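Local coordinates for GTPase-activating protein skywalker (PDB 6R82) that acts through its TBC domain as a GTPase-activating protein for Rab35, controlling synaptic vesicle protein turnover by endosomal trafficking, this crystallised part being its TLDc domain, at residues A[100-103]-A[109-112]; A[67-72]-A[144-149]. All coordinates share one frame; numbering follows the deposited sequence.

Contact 1 (A[100-103]-A[109-112])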
ATOM      1  N   LEU A 100       2.740  -3.936  -5.781  1.00 44.57           N
ATOM      2  CA  LEU A 100       1.876  -4.748  -4.934  1.00 44.22           C
ATOM      3  C   LEU A 100       2.582  -6.033  -4.523  1.00 44.84           C
ATOM      4  O   LEU A 100       3.474  -6.531  -5.208  1.00 48.93           O
ATOM      5  CB  LEU A 100       0.581  -5.127  -5.652  1.00 52.92           C
ATOM      6  CG  LEU A 100      -0.243  -4.075  -6.371  1.00 54.10           C
ATOM      7  CD1 LEU A 100      -1.142  -4.783  -7.372  1.00 53.92           C
ATOM      8  CD2 LEU A 100      -1.053  -3.304  -5.340  1.00 47.59           C
ATOM      9  N   PHE A 101       2.137  -6.588  -3.405  1.00 47.43           N
ATOM     10  CA  PHE A 101       2.611  -7.889  -2.968  1.00 50.76           C
ATOM     11  C   PHE A 101       1.465  -8.616  -2.284  1.00 54.21           C
ATOM     12  O   PHE A 101       0.489  -8.001  -1.844  1.00 48.74           O
ATOM     13  CB  PHE A 101       3.812  -7.770  -2.014  1.00 47.88           C
ATOM     14  CG  PHE A 101       3.476  -7.139  -0.694  1.00 46.57           C
ATOM     15  CD1 PHE A 101       3.006  -7.900   0.361  1.00 48.65           C
ATOM     16  CD2 PHE A 101       3.621  -5.772  -0.513  1.00 49.03           C
ATOM     17  CE1 PHE A 101       2.685  -7.316   1.579  1.00 51.31           C
ATOM     18  CE2 PHE A 101       3.311  -5.180   0.700  1.00 45.62           C
ATOM     19  CZ  PHE A 101       2.840  -5.954   1.751  1.00 52.35           C
ATOM     20  N   SER A 102       1.606  -9.939  -2.193  1.00 55.45           N
ATOM     21  CA  SER A 102       0.793 -10.761  -1.311  1.00 59.79           C
ATOM     22  C   SER A 102       1.711 -11.720  -0.574  1.00 58.13           C
ATOM     23  O   SER A 102       2.700 -12.198  -1.134  1.00 55.86           O
ATOM     24  CB  SER A 102      -0.287 -11.555  -2.076  1.00 61.94           C
ATOM     25  OG  SER A 102       0.235 -12.149  -3.252  1.00 59.80           O
ATOM     26  N   LEU A 103       1.385 -11.987   0.688  1.00 62.74           N
ATOM     27  CA  LEU A 103       2.114 -12.965   1.485  1.00 67.54           C
ATOM     28  C   LEU A 103       1.331 -14.249   1.739  1.00 71.56           C
ATOM     29  O   LEU A 103       1.940 -15.320   1.787  1.00 69.96           O
ATOM     30  CB  LEU A 103       2.535 -12.347   2.828  1.00 61.81           C
ATOM     31  CG  LEU A 103       3.581 -11.227   2.751  1.00 62.37           C
ATOM     32  CD1 LEU A 103       4.118 -10.870   4.134  1.00 62.54           C
ATOM     33  CD2 LEU A 103       4.718 -11.618   1.824  1.00 59.58           C
ATOM     34  N   LYS A 109       5.129 -10.911  -5.941  1.00 56.00           N
ATOM     35  CA  LYS A 109       5.393  -9.486  -6.076  1.00 50.94           C
ATOM     36  C   LYS A 109       4.934  -9.060  -7.461  1.00 57.55           C
ATOM     37  O   LYS A 109       5.358  -9.644  -8.462  1.00 57.45           O
ATOM     38  CB  LYS A 109       6.877  -9.170  -5.878  1.00 54.83           C
ATOM     39  CG  LYS A 109       7.214  -7.703  -6.103  1.00 53.81           C
ATOM     40  CD  LYS A 109       8.716  -7.458  -6.215  1.00 54.12           C
ATOM     41  CE  LYS A 109       8.990  -5.971  -6.433  1.00 50.31           C
ATOM     42  NZ  LYS A 109      10.430  -5.629  -6.413  1.00 45.85           N
ATOM     43  N   TYR A 110       4.055  -8.059  -7.521  1.00 53.97           N
ATOM     44  CA  TYR A 110       3.597  -7.537  -8.804  1.00 50.68           C
ATOM     45  C   TYR A 110       4.182  -6.152  -9.025  1.00 55.61           C
ATOM     46  O   TYR A 110       3.629  -5.155  -8.525  1.00 51.78           O
ATOM     47  CB  TYR A 110       2.069  -7.500  -8.868  1.00 50.03           C
ATOM     48  CG  TYR A 110       1.475  -8.849  -8.571  1.00 55.15           C
ATOM     49  CD1 TYR A 110       1.366  -9.812  -9.568  1.00 53.91           C
ATOM     50  CD2 TYR A 110       1.065  -9.180  -7.285  1.00 53.56           C
ATOM     51  CE1 TYR A 110       0.844 -11.053  -9.298  1.00 57.27           C
ATOM     52  CE2 TYR A 110       0.547 -10.418  -7.000  1.00 58.41           C
ATOM     53  CZ  TYR A 110       0.434 -11.354  -8.012  1.00 60.67           C
ATOM     54  OH  TYR A 110      -0.088 -12.597  -7.733  1.00 57.93           O
ATOM     55  N   PRO A 111       5.292  -6.036  -9.753  1.00 49.98           N
ATOM     56  CA  PRO A 111       5.841  -4.716 -10.077  1.00 48.89           C
ATOM     57  C   PRO A 111       5.028  -4.020 -11.160  1.00 52.51           C
ATOM     58  O   PRO A 111       4.105  -4.577 -11.756  1.00 55.08           O
ATOM     59  CB  PRO A 111       7.256  -5.036 -10.569  1.00 52.57           C
ATOM     60  CG  PRO A 111       7.136  -6.430 -11.122  1.00 56.42           C
ATOM     61  CD  PRO A 111       6.148  -7.132 -10.238  1.00 49.49           C
ATOM     62  N   TRP A 112       5.384  -2.759 -11.392  1.00 48.36           N
ATOM     63  CA  TRP A 112       4.792  -1.996 -12.478  1.00 49.89           C
ATOM     64  C   TRP A 112       5.113  -2.660 -13.816  1.00 56.33           C
ATOM     65  O   TRP A 112       6.250  -3.070 -14.065  1.00 55.54           O
ATOM     66  CB  TRP A 112       5.336  -0.567 -12.449  1.00 48.36           C
ATOM     67  CG  TRP A 112       4.902   0.294 -13.582  1.00 51.12           C
ATOM     68  CD1 TRP A 112       3.648   0.372 -14.120  1.00 49.55           C
ATOM     69  CD2 TRP A 112       5.715   1.230 -14.315  1.00 48.73           C
ATOM     70  NE1 TRP A 112       3.631   1.296 -15.141  1.00 50.21           N
ATOM     71  CE2 TRP A 112       4.885   1.834 -15.283  1.00 49.88           C
ATOM     72  CE3 TRP A 112       7.059   1.616 -14.242  1.00 52.66           C
ATOM     73  CZ2 TRP A 112       5.354   2.802 -16.175  1.00 52.78           C
ATOM     74  CZ3 TRP A 112       7.528   2.578 -15.129  1.00 51.33           C
ATOM     75  CH2 TRP A 112       6.677   3.159 -16.083  1.00 55.16           C
TER
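Leu100 and Tyr110 are joined through the backbone N and O of each residue, an instance of a hydrogen-bonded pair in a short hairpin. The amide of Tyr110 donates to Leu100 O at 2.8 Å, with an N-H...O angle of 162°. The return bond, from Leu100 N to Tyr110 O, is a little longer at 3.1 Å. This pair is the tight part of the contact: on the same face of the sheet the two side chains start close together, Leu100 CB lying 4.3 Å from Tyr110 CB, and Leu100 is buried further against Ala145 and Phe163. Tyr110 CG is anti to its carbonyl carbon (chi1 -55°), and from there the ring extends alongside strand 99-104 until CE2 is 4.1 Å from Ser102 OG, which approaches the rim of the ring almost in its plane. These strands, 99-104 and 108-110, form an antiparallel beta hairpin of the TLDc domain, and the next backbone bonding along it is between Ser102 and Ala108. Between the two lies the pair Phe101 with Lys109, of the non-hydrogen-bonded kind, its CA atoms 4.5 Å apart. Here, by contrast, the side chains part company. Phe101 turns its ring away toward Leu18 of helix 13-18, whereas the partly exposed Lys109 runs out fully extended and touches the other strand mainly near its root, with CG 4.0 Å from Leu100 O. Its ammonium group is bound by the carbonyl oxygen of Trp21 and makes a cation-pi contact with Phe99. The ring of Tyr110, also partly exposed, meets Pro166.

Contact 2 (A[67-72]-A[144-149]); sequences EVFGAY and QAIWMD
With CG1 anti to the carbonyl carbon (chi1 -56°) and CD1 extended beyond it (chi2 -175°), Ile146 sends its longer branch straight at strand 68-73; Phe69 answers with CG set between its own backbone N and carbonyl carbon (chi1 55°), which swings the ring across toward the isoleucine. The methyl CD1 does all the touching. It comes to the edge of the phenylalanine ring, near the ring plane, 4.1 Å from CD2, and the side chains run antiparallel, passing one another rather than meeting end-on. The same methyl lies 3.8 Å from Gly70 O, so one carbon meets both an aromatic edge and the carbonyl of the next residue. No hydrogen bond crosses this contact, and even Gly70 and Ile146, the residues whose CA atoms are nearest, keep them 7.9 Å apart, consistent with layers that face each other across the apolar core, as in the beta sandwich of TLDc domains. A classic beta bulge starts the second strand, where Ala145 and Ile146 both face Ile138 of strand 135-138. Ile61 of strand 57-63 also packs on Ile146, and Phe174 of strand 173-185 meets the Phe69 ring edge-to-face.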
ATOM      1  N   GLU A  67      -5.899 -13.694   4.986  1.00 69.54           N
ATOM      2  CA  GLU A  67      -5.054 -13.313   3.862  1.00 69.42           C
ATOM      3  C   GLU A  67      -4.223 -12.086   4.234  1.00 66.36           C
ATOM      4  O   GLU A  67      -4.658 -11.226   5.007  1.00 64.23           O
ATOM      5  CB  GLU A  67      -5.895 -13.024   2.615  1.00 68.42           C
ATOM      6  CG  GLU A  67      -6.715 -14.218   2.127  1.00 72.97           C
ATOM      7  CD  GLU A  67      -8.214 -14.000   2.247  1.00 77.44           C
ATOM      8  OE1 GLU A  67      -8.635 -12.852   2.521  1.00 78.38           O
ATOM      9  OE2 GLU A  67      -8.974 -14.984   2.079  1.00 83.24           O
ATOM     10  N   VAL A  68      -3.011 -12.019   3.686  1.00 66.37           N
ATOM     11  CA  VAL A  68      -2.055 -10.961   3.996  1.00 60.22           C
ATOM     12  C   VAL A  68      -1.491 -10.445   2.685  1.00 58.14           C
ATOM     13  O   VAL A  68      -0.933 -11.219   1.900  1.00 61.14           O
ATOM     14  CB  VAL A  68      -0.924 -11.449   4.916  1.00 62.13           C
ATOM     15  CG1 VAL A  68       0.222 -10.444   4.933  1.00 60.54           C
ATOM     16  CG2 VAL A  68      -1.451 -11.668   6.318  1.00 63.23           C
ATOM     17  N   PHE A  69      -1.644  -9.144   2.445  1.00 56.31           N
ATOM     18  CA  PHE A  69      -1.167  -8.508   1.225  1.00 52.53           C
ATOM     19  C   PHE A  69      -1.036  -7.008   1.492  1.00 49.91           C
ATOM     20  O   PHE A  69      -1.342  -6.522   2.583  1.00 46.78           O
ATOM     21  CB  PHE A  69      -2.096  -8.808   0.044  1.00 56.69           C
ATOM     22  CG  PHE A  69      -3.532  -8.431   0.285  1.00 60.30           C
ATOM     23  CD1 PHE A  69      -4.411  -9.327   0.878  1.00 60.38           C
ATOM     24  CD2 PHE A  69      -4.002  -7.177  -0.081  1.00 56.09           C
ATOM     25  CE1 PHE A  69      -5.732  -8.983   1.094  1.00 60.56           C
ATOM     26  CE2 PHE A  69      -5.320  -6.825   0.137  1.00 58.56           C
ATOM     27  CZ  PHE A  69      -6.186  -7.731   0.726  1.00 62.01           C
ATOM     28  N   GLY A  70      -0.551  -6.277   0.492  1.00 50.41           N
ATOM     29  CA  GLY A  70      -0.316  -4.860   0.689  1.00 48.17           C
ATOM     30  C   GLY A  70       0.413  -4.246  -0.486  1.00 42.24           C
ATOM     31  O   GLY A  70       0.357  -4.758  -1.607  1.00 45.49           O
ATOM     32  N   ALA A  71       1.080  -3.123  -0.217  1.00 43.05           N
ATOM     33  CA  ALA A  71       1.771  -2.415  -1.286  1.00 41.29           C
ATOM     34  C   ALA A  71       2.902  -1.559  -0.736  1.00 39.56           C
ATOM     35  O   ALA A  71       2.784  -0.965   0.338  1.00 41.37           O
ATOM     36  CB  ALA A  71       0.813  -1.523  -2.079  1.00 42.42           C
ATOM     37  N   TYR A  72       3.984  -1.486  -1.500  1.00 37.30           N
ATOM     38  CA  TYR A  72       5.006  -0.471  -1.313  1.00 41.24           C
ATOM     39  C   TYR A  72       4.568   0.764  -2.098  1.00 39.51           C
ATOM     40  O   TYR A  72       4.343   0.684  -3.308  1.00 36.90           O
ATOM     41  CB  TYR A  72       6.362  -1.001  -1.790  1.00 39.97           C
ATOM     42  CG  TYR A  72       7.490   0.002  -1.788  1.00 35.95           C
ATOM     43  CD1 TYR A  72       8.175   0.303  -0.618  1.00 37.05           C
ATOM     44  CD2 TYR A  72       7.872   0.645  -2.948  1.00 38.61           C
ATOM     45  CE1 TYR A  72       9.213   1.226  -0.610  1.00 28.43           C
ATOM     46  CE2 TYR A  72       8.915   1.575  -2.951  1.00 35.56           C
ATOM     47  CZ  TYR A  72       9.573   1.852  -1.774  1.00 35.24           C
ATOM     48  OH  TYR A  72      10.595   2.763  -1.775  1.00 39.74           O
ATOM     49  N   GLN A 144      -9.335  -2.061  -9.805  1.00 61.16           N
ATOM     50  CA  GLN A 144      -8.581  -1.489  -8.699  1.00 60.25           C
ATOM     51  C   GLN A 144      -7.960  -2.619  -7.890  1.00 57.11           C
ATOM     52  O   GLN A 144      -8.677  -3.451  -7.321  1.00 60.02           O
ATOM     53  CB  GLN A 144      -9.480  -0.604  -7.831  1.00 54.48           C
ATOM     54  CG  GLN A 144     -10.017   0.587  -8.625  1.00 58.39           C
ATOM     55  CD  GLN A 144     -10.894   1.509  -7.809  1.00 62.63           C
ATOM     56  OE1 GLN A 144     -11.794   1.065  -7.086  1.00 61.00           O
ATOM     57  NE2 GLN A 144     -10.635   2.809  -7.916  1.00 62.13           N
ATOM     58  N   ALA A 145      -6.626  -2.645  -7.834  1.00 54.64           N
ATOM     59  CA  ALA A 145      -5.928  -3.746  -7.173  1.00 51.81           C
ATOM     60  C   ALA A 145      -6.246  -3.799  -5.684  1.00 53.26           C
ATOM     61  O   ALA A 145      -6.524  -4.873  -5.139  1.00 58.35           O
ATOM     62  CB  ALA A 145      -4.425  -3.620  -7.396  1.00 53.41           C
ATOM     63  N   ILE A 146      -6.172  -2.659  -4.997  1.00 48.72           N
ATOM     64  CA  ILE A 146      -6.575  -2.555  -3.598  1.00 50.64           C
ATOM     65  C   ILE A 146      -7.483  -1.343  -3.466  1.00 52.65           C
ATOM     66  O   ILE A 146      -7.163  -0.267  -3.984  1.00 51.94           O
ATOM     67  CB  ILE A 146      -5.374  -2.429  -2.637  1.00 47.50           C
ATOM     68  CG1 ILE A 146      -4.405  -3.594  -2.810  1.00 48.30           C
ATOM     69  CG2 ILE A 146      -5.836  -2.375  -1.186  1.00 47.22           C
ATOM     70  CD1 ILE A 146      -3.265  -3.575  -1.805  1.00 51.69           C
ATOM     71  N   TRP A 147      -8.609  -1.517  -2.777  1.00 50.81           N
ATOM     72  CA  TRP A 147      -9.577  -0.452  -2.545  1.00 49.41           C
ATOM     73  C   TRP A 147     -10.094  -0.619  -1.131  1.00 50.20           C
ATOM     74  O   TRP A 147     -10.409  -1.736  -0.723  1.00 54.41           O
ATOM     75  CB  TRP A 147     -10.736  -0.513  -3.550  1.00 52.20           C
ATOM     76  CG  TRP A 147     -11.726   0.627  -3.412  1.00 51.38           C
ATOM     77  CD1 TRP A 147     -11.768   1.764  -4.159  1.00 49.12           C
ATOM     78  CD2 TRP A 147     -12.799   0.729  -2.463  1.00 48.87           C
ATOM     79  NE1 TRP A 147     -12.809   2.568  -3.742  1.00 51.29           N
ATOM     80  CE2 TRP A 147     -13.451   1.958  -2.700  1.00 50.65           C
ATOM     81  CE3 TRP A 147     -13.271  -0.100  -1.440  1.00 53.45           C
ATOM     82  CZ2 TRP A 147     -14.548   2.378  -1.949  1.00 52.04           C
ATOM     83  CZ3 TRP A 147     -14.358   0.317  -0.696  1.00 56.75           C
ATOM     84  CH2 TRP A 147     -14.987   1.546  -0.953  1.00 54.62           C
ATOM     85  N   MET A 148     -10.159   0.473  -0.375  1.00 46.48           N
ATOM     86  CA  MET A 148     -10.591   0.421   1.014  1.00 49.05           C
ATOM     87  C   MET A 148     -11.452   1.636   1.327  1.00 48.61           C
ATOM     88  O   MET A 148     -11.248   2.713   0.769  1.00 48.65           O
ATOM     89  CB  MET A 148      -9.389   0.365   1.963  1.00 52.88           C
ATOM     90  CG  MET A 148      -8.635  -0.958   1.955  1.00 59.92           C
ATOM     91  SD  MET A 148      -7.374  -1.049   3.258  1.00 61.81           S
ATOM     92  CE  MET A 148      -6.163   0.094   2.557  1.00 53.77           C
ATOM     93  N   ASP A 149     -12.409   1.460   2.230  1.00 51.58           N
ATOM     94  CA  ASP A 149     -13.386   2.506   2.499  1.00 53.18           C
ATOM     95  C   ASP A 149     -12.908   3.440   3.613  1.00 53.20           C
ATOM     96  O   ASP A 149     -11.863   3.234   4.238  1.00 49.56           O
ATOM     97  CB  ASP A 149     -14.768   1.897   2.819  1.00 53.25           C
ATOM     98  CG  ASP A 149     -14.840   1.174   4.180  1.00 56.96           C
ATOM     99  OD1 ASP A 149     -14.052   1.448   5.114  1.00 54.08           O
ATOM    100  OD2 ASP A 149     -15.748   0.317   4.321  1.00 60.14           O
TER

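Strand 99-104 joins the two contacts: in contact 1 it pairs with strand 108-110, and along its other edge it pairs with strand 68-73, which supplies one half of contact 2. That seam is probably hydrogen-bonded, from Leu103 N to Val68 O at 2.7 Å and from Gly70 N to Phe101 O at 3.1 Å. The two contacts have centres about 10 Å apart and illustrate two ways of building one domain, edge-to-edge extension of a sheet in contact 1 and facing of its layers in contact 2. They also meet through side chains, since Ser102 packs on Phe69. The GAP activity belongs to the TBC domain, outside this fragment.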